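Transcriptional regulator, LacI family (Arthrobacter sp., PDB 4RKQ) probably regulates transcription of target genes in response to a small, sugar-like effector bound in its periplasmic-binding-protein-like domain. Local coordinates at residues N27-A32 / L244-V249; S35-L40 / A252-L257; L20-L25 / P31-S36. One frame throughout, in Å; residues are numbered along the deposited sequence.

Contact 1: residues N27-A32 / L244-V249; sequences NPYFPA and LDLREV. With EDO (1,2-ethanediol), chain F.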
ATOM      1  N   ASN A  27      -2.117   5.478   2.829  1.00 12.62           N
ATOM      2  CA  ASN A  27      -0.763   5.721   3.305  1.00 10.97           C
ATOM      3  C   ASN A  27      -0.105   4.361   3.338  1.00 17.62           C
ATOM      4  O   ASN A  27      -0.575   3.495   4.062  1.00 14.63           O
ATOM      5  CB  ASN A  27      -0.813   6.330   4.682  1.00 16.41           C
ATOM      6  CG  ASN A  27       0.563   6.443   5.321  1.00 16.59           C
ATOM      7  OD1 ASN A  27       1.560   5.904   4.827  1.00 18.88           O
ATOM      8  ND2 ASN A  27       0.607   7.096   6.462  1.00 18.65           N
ATOM      9  N   PRO A  28       0.920   4.133   2.500  1.00 16.29           N
ATOM     10  CA  PRO A  28       1.474   2.777   2.376  1.00 21.65           C
ATOM     11  C   PRO A  28       1.969   2.140   3.681  1.00 15.24           C
ATOM     12  O   PRO A  28       2.121   0.906   3.735  1.00 16.11           O
ATOM     13  CB  PRO A  28       2.627   2.953   1.396  1.00 29.52           C
ATOM     14  CG  PRO A  28       2.213   4.116   0.571  1.00 26.45           C
ATOM     15  CD  PRO A  28       1.524   5.051   1.527  1.00 17.58           C
ATOM     16  N   TYR A  29       2.216   2.939   4.722  1.00 13.64           N
ATOM     17  CA  TYR A  29       2.521   2.365   6.020  1.00 16.33           C
ATOM     18  C   TYR A  29       1.444   1.386   6.456  1.00 21.12           C
ATOM     19  O   TYR A  29       1.755   0.335   6.974  1.00 13.11           O
ATOM     20  CB  TYR A  29       2.668   3.462   7.082  1.00 17.79           C
ATOM     21  CG  TYR A  29       2.884   2.847   8.434  1.00 13.10           C
ATOM     22  CD1 TYR A  29       4.095   2.257   8.744  1.00 16.26           C
ATOM     23  CD2 TYR A  29       1.863   2.775   9.376  1.00 15.63           C
ATOM     24  CE1 TYR A  29       4.281   1.629   9.961  1.00 17.97           C
ATOM     25  CE2 TYR A  29       2.054   2.164  10.615  1.00 20.49           C
ATOM     26  CZ  TYR A  29       3.263   1.562  10.883  1.00 20.29           C
ATOM     27  OH  TYR A  29       3.483   0.932  12.093  1.00 18.93           O
ATOM     28  N   PHE A  30       0.168   1.724   6.279  1.00 11.18           N
ATOM     29  CA  PHE A  30      -0.883   0.929   6.903  1.00 11.85           C
ATOM     30  C   PHE A  30      -1.065  -0.441   6.271  1.00 13.27           C
ATOM     31  O   PHE A  30      -1.165  -1.419   7.006  1.00 13.81           O
ATOM     32  CB  PHE A  30      -2.190   1.716   7.100  1.00 14.93           C
ATOM     33  CG  PHE A  30      -2.066   2.804   8.140  1.00 12.14           C
ATOM     34  CD1 PHE A  30      -1.805   2.488   9.445  1.00 15.12           C
ATOM     35  CD2 PHE A  30      -2.078   4.143   7.776  1.00 20.64           C
ATOM     36  CE1 PHE A  30      -1.628   3.467  10.384  1.00 16.92           C
ATOM     37  CE2 PHE A  30      -1.939   5.131   8.716  1.00 22.19           C
ATOM     38  CZ  PHE A  30      -1.715   4.794  10.034  1.00 23.28           C
ATOM     39  N   PRO A  31      -1.004  -0.549   4.958  1.00 16.25           N
ATOM     40  CA  PRO A  31      -1.021  -1.903   4.390  1.00 18.50           C
ATOM     41  C   PRO A  31       0.207  -2.723   4.749  1.00 19.72           C
ATOM     42  O   PRO A  31       0.085  -3.909   4.929  1.00 15.06           O
ATOM     43  CB  PRO A  31      -1.091  -1.687   2.879  1.00 21.99           C
ATOM     44  CG  PRO A  31      -1.347  -0.242   2.680  1.00 17.32           C
ATOM     45  CD  PRO A  31      -1.249   0.501   3.944  1.00 15.59           C
ATOM     46  N   ALA A  32       1.359  -2.074   4.900  1.00 17.19           N
ATOM     47  CA  ALA A  32       2.580  -2.794   5.299  1.00 19.60           C
ATOM     48  C   ALA A  32       2.474  -3.316   6.720  1.00 14.68           C
ATOM     49  O   ALA A  32       2.784  -4.478   7.007  1.00 15.47           O
ATOM     50  CB  ALA A  32       3.780  -1.911   5.149  1.00 20.54           C
ATOM     51  N   LEU A 244      11.559   1.122  11.689  1.00 30.36           N
ATOM     52  CA  LEU A 244      11.695  -0.155  12.398  1.00 50.68           C
ATOM     53  C   LEU A 244      11.150  -1.164  11.421  1.00 37.15           C
ATOM     54  O   LEU A 244      10.322  -0.804  10.563  1.00 34.05           O
ATOM     55  CB  LEU A 244      10.939  -0.185  13.738  1.00 72.93           C
ATOM     56  N   ASP A 245      11.649  -2.400  11.523  1.00 31.16           N
ATOM     57  CA  ASP A 245      11.266  -3.470  10.632  1.00 31.01           C
ATOM     58  C   ASP A 245       9.817  -3.709  10.978  1.00 17.99           C
ATOM     59  O   ASP A 245       9.439  -3.778  12.162  1.00 21.64           O
ATOM     60  CB  ASP A 245      12.101  -4.747  10.867  1.00 40.23           C
ATOM     61  CG  ASP A 245      11.939  -5.792   9.734  1.00 70.53           C
ATOM     62  OD1 ASP A 245      10.888  -5.860   9.037  1.00 37.30           O
ATOM     63  OD2 ASP A 245      12.886  -6.577   9.547  1.00 80.34           O
ATOM     64  N   LEU A 246       8.979  -3.715   9.961  1.00 23.83           N
ATOM     65  CA  LEU A 246       7.568  -3.973  10.198  1.00 23.04           C
ATOM     66  C   LEU A 246       7.332  -5.349  10.764  1.00 26.04           C
ATOM     67  O   LEU A 246       6.346  -5.561  11.394  1.00 20.36           O
ATOM     68  CB  LEU A 246       6.782  -3.763   8.912  1.00 27.15           C
ATOM     69  CG  LEU A 246       6.623  -2.235   8.805  1.00 57.95           C
ATOM     70  CD1 LEU A 246       6.419  -1.782   7.382  1.00 49.29           C
ATOM     71  CD2 LEU A 246       5.494  -1.771   9.714  1.00 56.01           C
ATOM     72  N   ARG A 247       8.271  -6.282  10.585  1.00 17.06           N
ATOM     73  CA  ARG A 247       8.154  -7.587  11.242  1.00 21.05           C
ATOM     74  C   ARG A 247       8.256  -7.475  12.770  1.00 18.77           C
ATOM     75  O   ARG A 247       7.572  -8.205  13.490  1.00 24.67           O
ATOM     76  CB  ARG A 247       9.214  -8.561  10.732  1.00 27.97           C
ATOM     77  CG  ARG A 247       8.960  -9.021   9.314  1.00 46.93           C
ATOM     78  CD  ARG A 247       9.855 -10.197   8.969  1.00104.77           C
ATOM     79  NE  ARG A 247      10.643  -9.884   7.788  1.00125.79           N
ATOM     80  CZ  ARG A 247      11.969  -9.810   7.753  1.00 95.69           C
ATOM     81  NH1 ARG A 247      12.561  -9.499   6.615  1.00 85.27           N
ATOM     82  NH2 ARG A 247      12.705 -10.067   8.832  1.00151.43           N
ATOM     83  N   GLU A 248       9.157  -6.616  13.240  1.00 23.42           N
ATOM     84  CA  GLU A 248       9.312  -6.296  14.676  1.00 24.56           C
ATOM     85  C   GLU A 248       8.099  -5.584  15.270  1.00 19.52           C
ATOM     86  O   GLU A 248       7.698  -5.872  16.398  1.00 21.56           O
ATOM     87  CB  GLU A 248      10.539  -5.400  14.898  1.00 33.37           C
ATOM     88  CG  GLU A 248      11.755  -6.140  15.411  1.00114.06           C
ATOM     89  CD  GLU A 248      13.014  -5.757  14.667  1.00186.78           C
ATOM     90  OE1 GLU A 248      13.742  -4.859  15.134  1.00 66.68           O
ATOM     91  OE2 GLU A 248      13.263  -6.349  13.597  1.00144.39           O
ATOM     92  N   VAL A 249       7.546  -4.622  14.542  1.00 19.16           N
ATOM     93  CA  VAL A 249       6.345  -3.944  15.043  1.00 19.53           C
ATOM     94  C   VAL A 249       5.194  -4.936  15.145  1.00 14.40           C
ATOM     95  O   VAL A 249       4.490  -5.018  16.174  1.00 19.29           O
ATOM     96  CB  VAL A 249       5.904  -2.755  14.186  1.00 21.42           C
ATOM     97  CG1 VAL A 249       4.646  -2.162  14.789  1.00 24.30           C
ATOM     98  CG2 VAL A 249       6.988  -1.698  14.123  1.00 35.27           C
TER
HETATM   99  C1  EDO F 402       2.091   6.955   9.751  1.00 29.24           C
HETATM  100  O1  EDO F 402       2.802   6.952   8.499  1.00 25.78           O
HETATM  101  C2  EDO F 402       2.823   6.148  10.801  1.00 36.97           C
HETATM  102  O2  EDO F 402       4.043   6.858  11.049  1.00 23.36           O
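Leu-246, in the first turn of helix 246-262, sets one methyl against Ala-32 and the other against Tyr-29. Tyr-29 can be followed outward. Its CB lies 3.8 Å from O1 of the bound ethanediol, and further out CD2 has the diol's C2 over one ring face, also at 3.8 Å. At CE1 the ring meets Leu-246, whose CD2 comes within 3.6 Å at an oblique approach. With CG anti to the backbone N (chi1 176°), the ring reaches across to the second helix, and its OH, near Val-249 CG1, hydrogen-bonds to the hydroxyl of Tyr-77. A long aromatic suits this place because it offers carbon to leucine and a polar tip to tyrosine. Ala-32 is small enough for its CB to take Leu-246 CD1 at a tight 3.5 Å. Asn-27 uses both ends of its amide: OD1 accepts from Tyr-29 N, a capping bond whose donor stands well out of the amide plane, and ND2 donates to the diol O1 at 3.0 Å. A leucine here is likely to leave Tyr-29 N without its capping acceptor and the diol without one donor. The diol, probably from the crystallisation liquor, is also hydrogen-bonded by Asp-227, Arg-151 and Asn-199, a polar setting consistent with an effector pocket. Helices 29-43 and 246-262 thus start side by side, with the loop after strand 73-76 supplying Tyr-77.

Contact 2: residues S35-L40 / A252-L257; sequences SSVVEL and AAVELL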
ATOM      1  N   SER A  35      -0.244  -6.147   6.735  1.00 13.81           N
ATOM      2  CA  SER A  35       0.263  -7.376   6.148  1.00 12.48           C
ATOM      3  C   SER A  35       1.162  -8.110   7.174  1.00 13.00           C
ATOM      4  O   SER A  35       1.123  -9.327   7.303  1.00 16.98           O
ATOM      5  CB  SER A  35       1.086  -7.063   4.892  1.00 18.80           C
ATOM      6  OG  SER A  35       1.619  -8.251   4.342  1.00 19.48           O
ATOM      7  N   SER A  36       1.994  -7.357   7.889  1.00 12.58           N
ATOM      8  CA  SER A  36       2.921  -7.970   8.836  1.00 16.68           C
ATOM      9  C   SER A  36       2.153  -8.637   9.987  1.00 19.13           C
ATOM     10  O   SER A  36       2.479  -9.753  10.425  1.00 18.47           O
ATOM     11  CB  SER A  36       3.910  -6.911   9.339  1.00 22.36           C
ATOM     12  OG  SER A  36       4.589  -7.427  10.450  1.00 28.01           O
ATOM     13  N   VAL A  37       1.115  -7.970  10.477  1.00 16.26           N
ATOM     14  CA  VAL A  37       0.259  -8.537  11.519  1.00 13.22           C
ATOM     15  C   VAL A  37      -0.536  -9.738  11.004  1.00 16.24           C
ATOM     16  O   VAL A  37      -0.629 -10.773  11.698  1.00 13.37           O
ATOM     17  CB  VAL A  37      -0.715  -7.503  12.163  1.00 13.02           C
ATOM     18  CG1 VAL A  37      -1.631  -8.191  13.158  1.00 19.37           C
ATOM     19  CG2 VAL A  37       0.058  -6.392  12.861  1.00 17.95           C
ATOM     20  N   VAL A  38      -1.075  -9.641   9.794  1.00 12.52           N
ATOM     21  CA  VAL A  38      -1.821 -10.768   9.242  1.00 14.81           C
ATOM     22  C   VAL A  38      -0.907 -12.003   9.054  1.00 16.73           C
ATOM     23  O   VAL A  38      -1.357 -13.094   9.327  1.00 17.03           O
ATOM     24  CB  VAL A  38      -2.524 -10.438   7.945  1.00 12.30           C
ATOM     25  CG1 VAL A  38      -3.198 -11.652   7.389  1.00 11.17           C
ATOM     26  CG2 VAL A  38      -3.600  -9.395   8.212  1.00 16.84           C
ATOM     27  N   GLU A  39       0.316 -11.785   8.584  1.00 18.17           N
ATOM     28  CA  GLU A  39       1.340 -12.842   8.497  1.00 19.25           C
ATOM     29  C   GLU A  39       1.541 -13.586   9.828  1.00 16.27           C
ATOM     30  O   GLU A  39       1.399 -14.810   9.893  1.00 17.26           O
ATOM     31  CB  GLU A  39       2.670 -12.294   8.026  1.00 15.26           C
ATOM     32  CG  GLU A  39       3.841 -13.308   8.004  1.00 19.07           C
ATOM     33  CD  GLU A  39       3.827 -14.296   6.850  1.00 32.76           C
ATOM     34  OE1 GLU A  39       2.862 -14.314   6.048  1.00 32.19           O
ATOM     35  OE2 GLU A  39       4.807 -15.078   6.739  1.00 34.00           O
ATOM     36  N   LEU A  40       1.818 -12.851  10.894  1.00 18.02           N
ATOM     37  CA  LEU A  40       2.147 -13.483  12.179  1.00 22.88           C
ATOM     38  C   LEU A  40       0.947 -14.160  12.776  1.00 24.05           C
ATOM     39  O   LEU A  40       1.067 -15.247  13.296  1.00 18.17           O
ATOM     40  CB  LEU A  40       2.774 -12.481  13.141  1.00 15.11           C
ATOM     41  CG  LEU A  40       4.065 -11.910  12.612  1.00 20.18           C
ATOM     42  CD1 LEU A  40       4.389 -10.639  13.371  1.00 34.70           C
ATOM     43  CD2 LEU A  40       5.179 -12.931  12.705  1.00 30.00           C
ATOM     44  N   ALA A 252       5.826  -7.369  18.011  1.00 17.85           N
ATOM     45  CA  ALA A 252       5.579  -6.773  19.312  1.00 22.45           C
ATOM     46  C   ALA A 252       4.074  -6.781  19.621  1.00 17.55           C
ATOM     47  O   ALA A 252       3.644  -7.092  20.733  1.00 19.68           O
ATOM     48  CB  ALA A 252       6.116  -5.352  19.322  1.00 22.73           C
ATOM     49  N   ALA A 253       3.254  -6.404  18.652  1.00 15.98           N
ATOM     50  CA  ALA A 253       1.782  -6.465  18.834  1.00 16.38           C
ATOM     51  C   ALA A 253       1.238  -7.882  19.050  1.00 16.64           C
ATOM     52  O   ALA A 253       0.495  -8.138  19.958  1.00 17.16           O
ATOM     53  CB  ALA A 253       1.071  -5.783  17.667  1.00 20.08           C
ATOM     54  N   VAL A 254       1.584  -8.812  18.190  1.00 21.27           N
ATOM     55  CA  VAL A 254       1.067 -10.159  18.305  1.00 17.03           C
ATOM     56  C   VAL A 254       1.576 -10.859  19.546  1.00 13.01           C
ATOM     57  O   VAL A 254       0.813 -11.537  20.240  1.00 17.80           O
ATOM     58  CB  VAL A 254       1.449 -10.987  17.071  1.00 18.55           C
ATOM     59  CG1 VAL A 254       1.120 -12.475  17.270  1.00 24.02           C
ATOM     60  CG2 VAL A 254       0.759 -10.420  15.863  1.00 19.07           C
ATOM     61  N   GLU A 255       2.834 -10.639  19.893  1.00 20.87           N
ATOM     62  CA  GLU A 255       3.353 -11.271  21.107  1.00 25.94           C
ATOM     63  C   GLU A 255       2.713 -10.678  22.358  1.00 28.18           C
ATOM     64  O   GLU A 255       2.362 -11.390  23.289  1.00 18.93           O
ATOM     65  CB  GLU A 255       4.871 -11.159  21.153  1.00 24.73           C
ATOM     66  CG  GLU A 255       5.473 -12.109  20.152  1.00 26.59           C
ATOM     67  CD  GLU A 255       6.991 -12.111  20.195  1.00 81.45           C
ATOM     68  OE1 GLU A 255       7.598 -11.204  20.802  1.00 44.49           O
ATOM     69  OE2 GLU A 255       7.583 -13.018  19.591  1.00 45.29           O
ATOM     70  N   LEU A 256       2.481  -9.377  22.366  1.00 19.06           N
ATOM     71  CA  LEU A 256       1.720  -8.808  23.442  1.00 20.10           C
ATOM     72  C   LEU A 256       0.325  -9.455  23.538  1.00 14.38           C
ATOM     73  O   LEU A 256      -0.171  -9.757  24.641  1.00 17.45           O
ATOM     74  CB  LEU A 256       1.598  -7.301  23.205  1.00 25.11           C
ATOM     75  CG  LEU A 256       1.023  -6.417  24.255  1.00 30.05           C
ATOM     76  CD1 LEU A 256       1.569  -6.760  25.629  1.00 26.60           C
ATOM     77  CD2 LEU A 256       1.346  -4.971  23.895  1.00 35.89           C
ATOM     78  N   LEU A 257      -0.343  -9.635  22.400  1.00 17.76           N
ATOM     79  CA  LEU A 257      -1.697 -10.197  22.432  1.00 18.05           C
ATOM     80  C   LEU A 257      -1.643 -11.652  22.901  1.00 15.54           C
ATOM     81  O   LEU A 257      -2.486 -12.092  23.642  1.00 18.77           O
ATOM     82  CB  LEU A 257      -2.326 -10.146  21.058  1.00 16.85           C
ATOM     83  CG  LEU A 257      -3.744 -10.679  20.956  1.00 18.47           C
ATOM     84  CD1 LEU A 257      -4.681 -10.021  21.970  1.00 20.20           C
ATOM     85  CD2 LEU A 257      -4.204 -10.449  19.516  1.00 21.78           C
TER
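Val-254 meets Leu-40 and Val-37, and through it helix 246-262 leans on helix 29-43. Along the later helix, Ala-252 turns its methyl from the partner. Ala-253 points its own toward it but is too short to touch. Val-254 follows, and its CA is 7.0 Å from the CA of Val-37. The first torsion (170°) sets CG2 anti to the carbonyl carbon, and this is the methyl that meets the other helix. It lies 4.0 Å from Leu-40 CB and 4.2 Å from Val-37 CG1, so it is shared by residues three apart on the neighbouring helix. A beta-branched valine fits because its methyls sit near the backbone and have little freedom. Glu-255 comes next and is exposed, where its carboxylate can be solvated, while Leu-256 and Leu-257 turn to the sheet, where both touch Ile-95 of strand 94-97. On helix 29-43, Glu-39 looks elsewhere and hydrogen-bonds to His-55 of the second subunit. Carbon alone carries the meeting of these two turns, which bury only 152 Å² in all; the pairing probably depends on shape and the exclusion of water, while a directional bond between the two helices lies earlier along both, from Ser-36 OG to Leu-246 O.

Contact 3: residues L20-L25 / P31-S36; sequences LAIPDL and PAFASS
Leu-20 and Phe-33 make the closest side-chain meeting between these segments, with Leu-20 CD1 3.8 Å from Phe-33 CE2. The other leucine methyl, CD2, settles on the backbone of Ala-34 and lies 4.0 Å from its CB; alanine suits the place because its lone methyl lets the leucine lie close to the helix backbone. Phe-33 holds chi1 at 169°, which carries the ring beside the strand, where Ile-22 CG2 comes to its edge near the ring plane, 4.3 Å from Phe-33 CD2. Alternate strand residues, Leu-20 and Ile-22, face the helix, while Ala-21 between them faces away. This is the first half of a beta-alpha-beta crossover: the axes of strand 20-22 and helix 31-36 run antiparallel (175°) and approach to 9.8 Å, before the chain returns in strand 47-52, parallel to the first. Such units build the Rossmann-like lobes of this family. Packing is loose at Pro-23 and Asp-24, partly exposed and not touching residues 31-36, though both lie against Phe-30 just before. The contact closes again where Pro-31 CG rests 3.7 Å from Leu-25 O and 4.2 Å from Leu-25 CD2. Pro-31 also packs against Pro-31 of the second subunit, so the dimer partner covers this end.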
ATOM      1  N   LEU A  20      -8.188  -6.072  13.024  1.00  8.97           N
ATOM      2  CA  LEU A  20      -7.182  -5.078  12.820  1.00 11.07           C
ATOM      3  C   LEU A  20      -7.890  -3.829  12.317  1.00 15.78           C
ATOM      4  O   LEU A  20      -8.548  -3.846  11.273  1.00 16.99           O
ATOM      5  CB  LEU A  20      -6.223  -5.601  11.747  1.00 14.14           C
ATOM      6  CG  LEU A  20      -4.810  -5.218  11.453  1.00 39.05           C
ATOM      7  CD1 LEU A  20      -4.009  -4.915  12.706  1.00 43.17           C
ATOM      8  CD2 LEU A  20      -4.251  -6.428  10.675  1.00 24.98           C
ATOM      9  N   ALA A  21      -7.752  -2.745  13.056  1.00 14.65           N
ATOM     10  CA  ALA A  21      -8.376  -1.466  12.683  1.00 17.01           C
ATOM     11  C   ALA A  21      -7.287  -0.482  12.133  1.00 12.60           C
ATOM     12  O   ALA A  21      -6.283  -0.188  12.805  1.00 16.48           O
ATOM     13  CB  ALA A  21      -9.095  -0.878  13.883  1.00 14.47           C
ATOM     14  N   ILE A  22      -7.448  -0.030  10.906  1.00 13.93           N
ATOM     15  CA  ILE A  22      -6.514   0.938  10.348  1.00 13.06           C
ATOM     16  C   ILE A  22      -7.285   2.127   9.764  1.00 10.70           C
ATOM     17  O   ILE A  22      -8.348   1.917   9.224  1.00 14.17           O
ATOM     18  CB  ILE A  22      -5.589   0.345   9.292  1.00 23.00           C
ATOM     19  CG1 ILE A  22      -6.396  -0.439   8.318  1.00 16.38           C
ATOM     20  CG2 ILE A  22      -4.562  -0.591   9.970  1.00 27.34           C
ATOM     21  CD1 ILE A  22      -5.671  -0.698   7.032  1.00 22.61           C
ATOM     22  N   PRO A  23      -6.729   3.335   9.903  1.00 14.07           N
ATOM     23  CA  PRO A  23      -7.451   4.528   9.486  1.00 15.49           C
ATOM     24  C   PRO A  23      -7.528   4.734   7.990  1.00 13.74           C
ATOM     25  O   PRO A  23      -8.337   5.487   7.564  1.00 17.69           O
ATOM     26  CB  PRO A  23      -6.657   5.673  10.112  1.00 21.63           C
ATOM     27  CG  PRO A  23      -5.330   5.133  10.385  1.00 20.55           C
ATOM     28  CD  PRO A  23      -5.482   3.664  10.603  1.00 12.44           C
ATOM     29  N   ASP A  24      -6.633   4.133   7.214  1.00 14.11           N
ATOM     30  CA  ASP A  24      -6.727   4.188   5.754  1.00 13.56           C
ATOM     31  C   ASP A  24      -5.841   3.129   5.192  1.00 19.10           C
ATOM     32  O   ASP A  24      -5.078   2.512   5.921  1.00 20.57           O
ATOM     33  CB  ASP A  24      -6.306   5.563   5.195  1.00 18.70           C
ATOM     34  CG  ASP A  24      -4.863   5.927   5.519  1.00 32.51           C
ATOM     35  OD1 ASP A  24      -3.913   5.257   5.035  1.00 30.46           O
ATOM     36  OD2 ASP A  24      -4.678   6.887   6.284  1.00 27.83           O
ATOM     37  N   LEU A  25      -5.979   2.900   3.891  1.00 14.51           N
ATOM     38  CA  LEU A  25      -5.115   1.996   3.121  1.00 14.52           C
ATOM     39  C   LEU A  25      -4.351   2.762   2.027  1.00 20.03           C
ATOM     40  O   LEU A  25      -3.687   2.185   1.196  1.00 20.09           O
ATOM     41  CB  LEU A  25      -5.968   0.923   2.469  1.00 14.37           C
ATOM     42  CG  LEU A  25      -6.494  -0.201   3.387  1.00 18.50           C
ATOM     43  CD1 LEU A  25      -7.620  -0.967   2.725  1.00 16.37           C
ATOM     44  CD2 LEU A  25      -5.358  -1.125   3.745  1.00 21.61           C
ATOM     45  N   PRO A  31      -1.004  -0.549   4.958  1.00 16.25           N
ATOM     46  CA  PRO A  31      -1.021  -1.903   4.390  1.00 18.50           C
ATOM     47  C   PRO A  31       0.207  -2.723   4.749  1.00 19.72           C
ATOM     48  O   PRO A  31       0.085  -3.909   4.929  1.00 15.06           O
ATOM     49  CB  PRO A  31      -1.091  -1.687   2.879  1.00 21.99           C
ATOM     50  CG  PRO A  31      -1.347  -0.242   2.680  1.00 17.32           C
ATOM     51  CD  PRO A  31      -1.249   0.501   3.944  1.00 15.59           C
ATOM     52  N   ALA A  32       1.359  -2.074   4.900  1.00 17.19           N
ATOM     53  CA  ALA A  32       2.580  -2.794   5.299  1.00 19.60           C
ATOM     54  C   ALA A  32       2.474  -3.316   6.720  1.00 14.68           C
ATOM     55  O   ALA A  32       2.784  -4.478   7.007  1.00 15.47           O
ATOM     56  CB  ALA A  32       3.780  -1.911   5.149  1.00 20.54           C
ATOM     57  N   PHE A  33       1.978  -2.476   7.610  1.00 15.18           N
ATOM     58  CA  PHE A  33       1.698  -2.871   8.979  1.00 15.31           C
ATOM     59  C   PHE A  33       0.672  -3.996   9.042  1.00 19.99           C
ATOM     60  O   PHE A  33       0.879  -5.014   9.691  1.00 15.31           O
ATOM     61  CB  PHE A  33       1.192  -1.669   9.780  1.00 13.43           C
ATOM     62  CG  PHE A  33       0.647  -2.032  11.117  1.00 18.25           C
ATOM     63  CD1 PHE A  33       1.495  -2.365  12.146  1.00 17.35           C
ATOM     64  CD2 PHE A  33      -0.703  -2.026  11.342  1.00 14.61           C
ATOM     65  CE1 PHE A  33       1.025  -2.704  13.373  1.00 18.60           C
ATOM     66  CE2 PHE A  33      -1.185  -2.369  12.573  1.00 15.87           C
ATOM     67  CZ  PHE A  33      -0.330  -2.703  13.584  1.00 16.34           C
ATOM     68  N   ALA A  34      -0.458  -3.813   8.377  1.00 13.06           N
ATOM     69  CA  ALA A  34      -1.482  -4.829   8.360  1.00 11.68           C
ATOM     70  C   ALA A  34      -0.976  -6.156   7.840  1.00 16.07           C
ATOM     71  O   ALA A  34      -1.264  -7.177   8.456  1.00 12.73           O
ATOM     72  CB  ALA A  34      -2.710  -4.384   7.565  1.00 14.01           C
ATOM     73  N   SER A  35      -0.244  -6.147   6.735  1.00 13.81           N
ATOM     74  CA  SER A  35       0.263  -7.376   6.148  1.00 12.48           C
ATOM     75  C   SER A  35       1.162  -8.110   7.174  1.00 13.00           C
ATOM     76  O   SER A  35       1.123  -9.327   7.303  1.00 16.98           O
ATOM     77  CB  SER A  35       1.086  -7.063   4.892  1.00 18.80           C
ATOM     78  OG  SER A  35       1.619  -8.251   4.342  1.00 19.48           O
ATOM     79  N   SER A  36       1.994  -7.357   7.889  1.00 12.58           N
ATOM     80  CA  SER A  36       2.921  -7.970   8.836  1.00 16.68           C
ATOM     81  C   SER A  36       2.153  -8.637   9.987  1.00 19.13           C
ATOM     82  O   SER A  36       2.479  -9.753  10.425  1.00 18.47           O
ATOM     83  CB  SER A  36       3.910  -6.911   9.339  1.00 22.36           C
ATOM     84  OG  SER A  36       4.589  -7.427  10.450  1.00 28.01           O
TER

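In the fold
Helix 29-43 takes part in all three contacts. Contacts 1 and 2 pair successive parts of it with helix 246-262, and the hydrogen bond from Ser-36 OG to Leu-246 O lies where they adjoin; contact 3 seats it on strand 17-22. Contacts 2 and 3 are buried and apolar, built on aliphatic side chains with one aromatic ring, and Leu-20 touches both Val-37 and Val-38. Contact 1 is only partly buried: apolar packing there adjoins capping bonds and a site for a polar ligand. Contact 3 covers the largest area and joins neighbours in sequence, whereas contacts 1 and 2 bring together segments more than 200 residues apart.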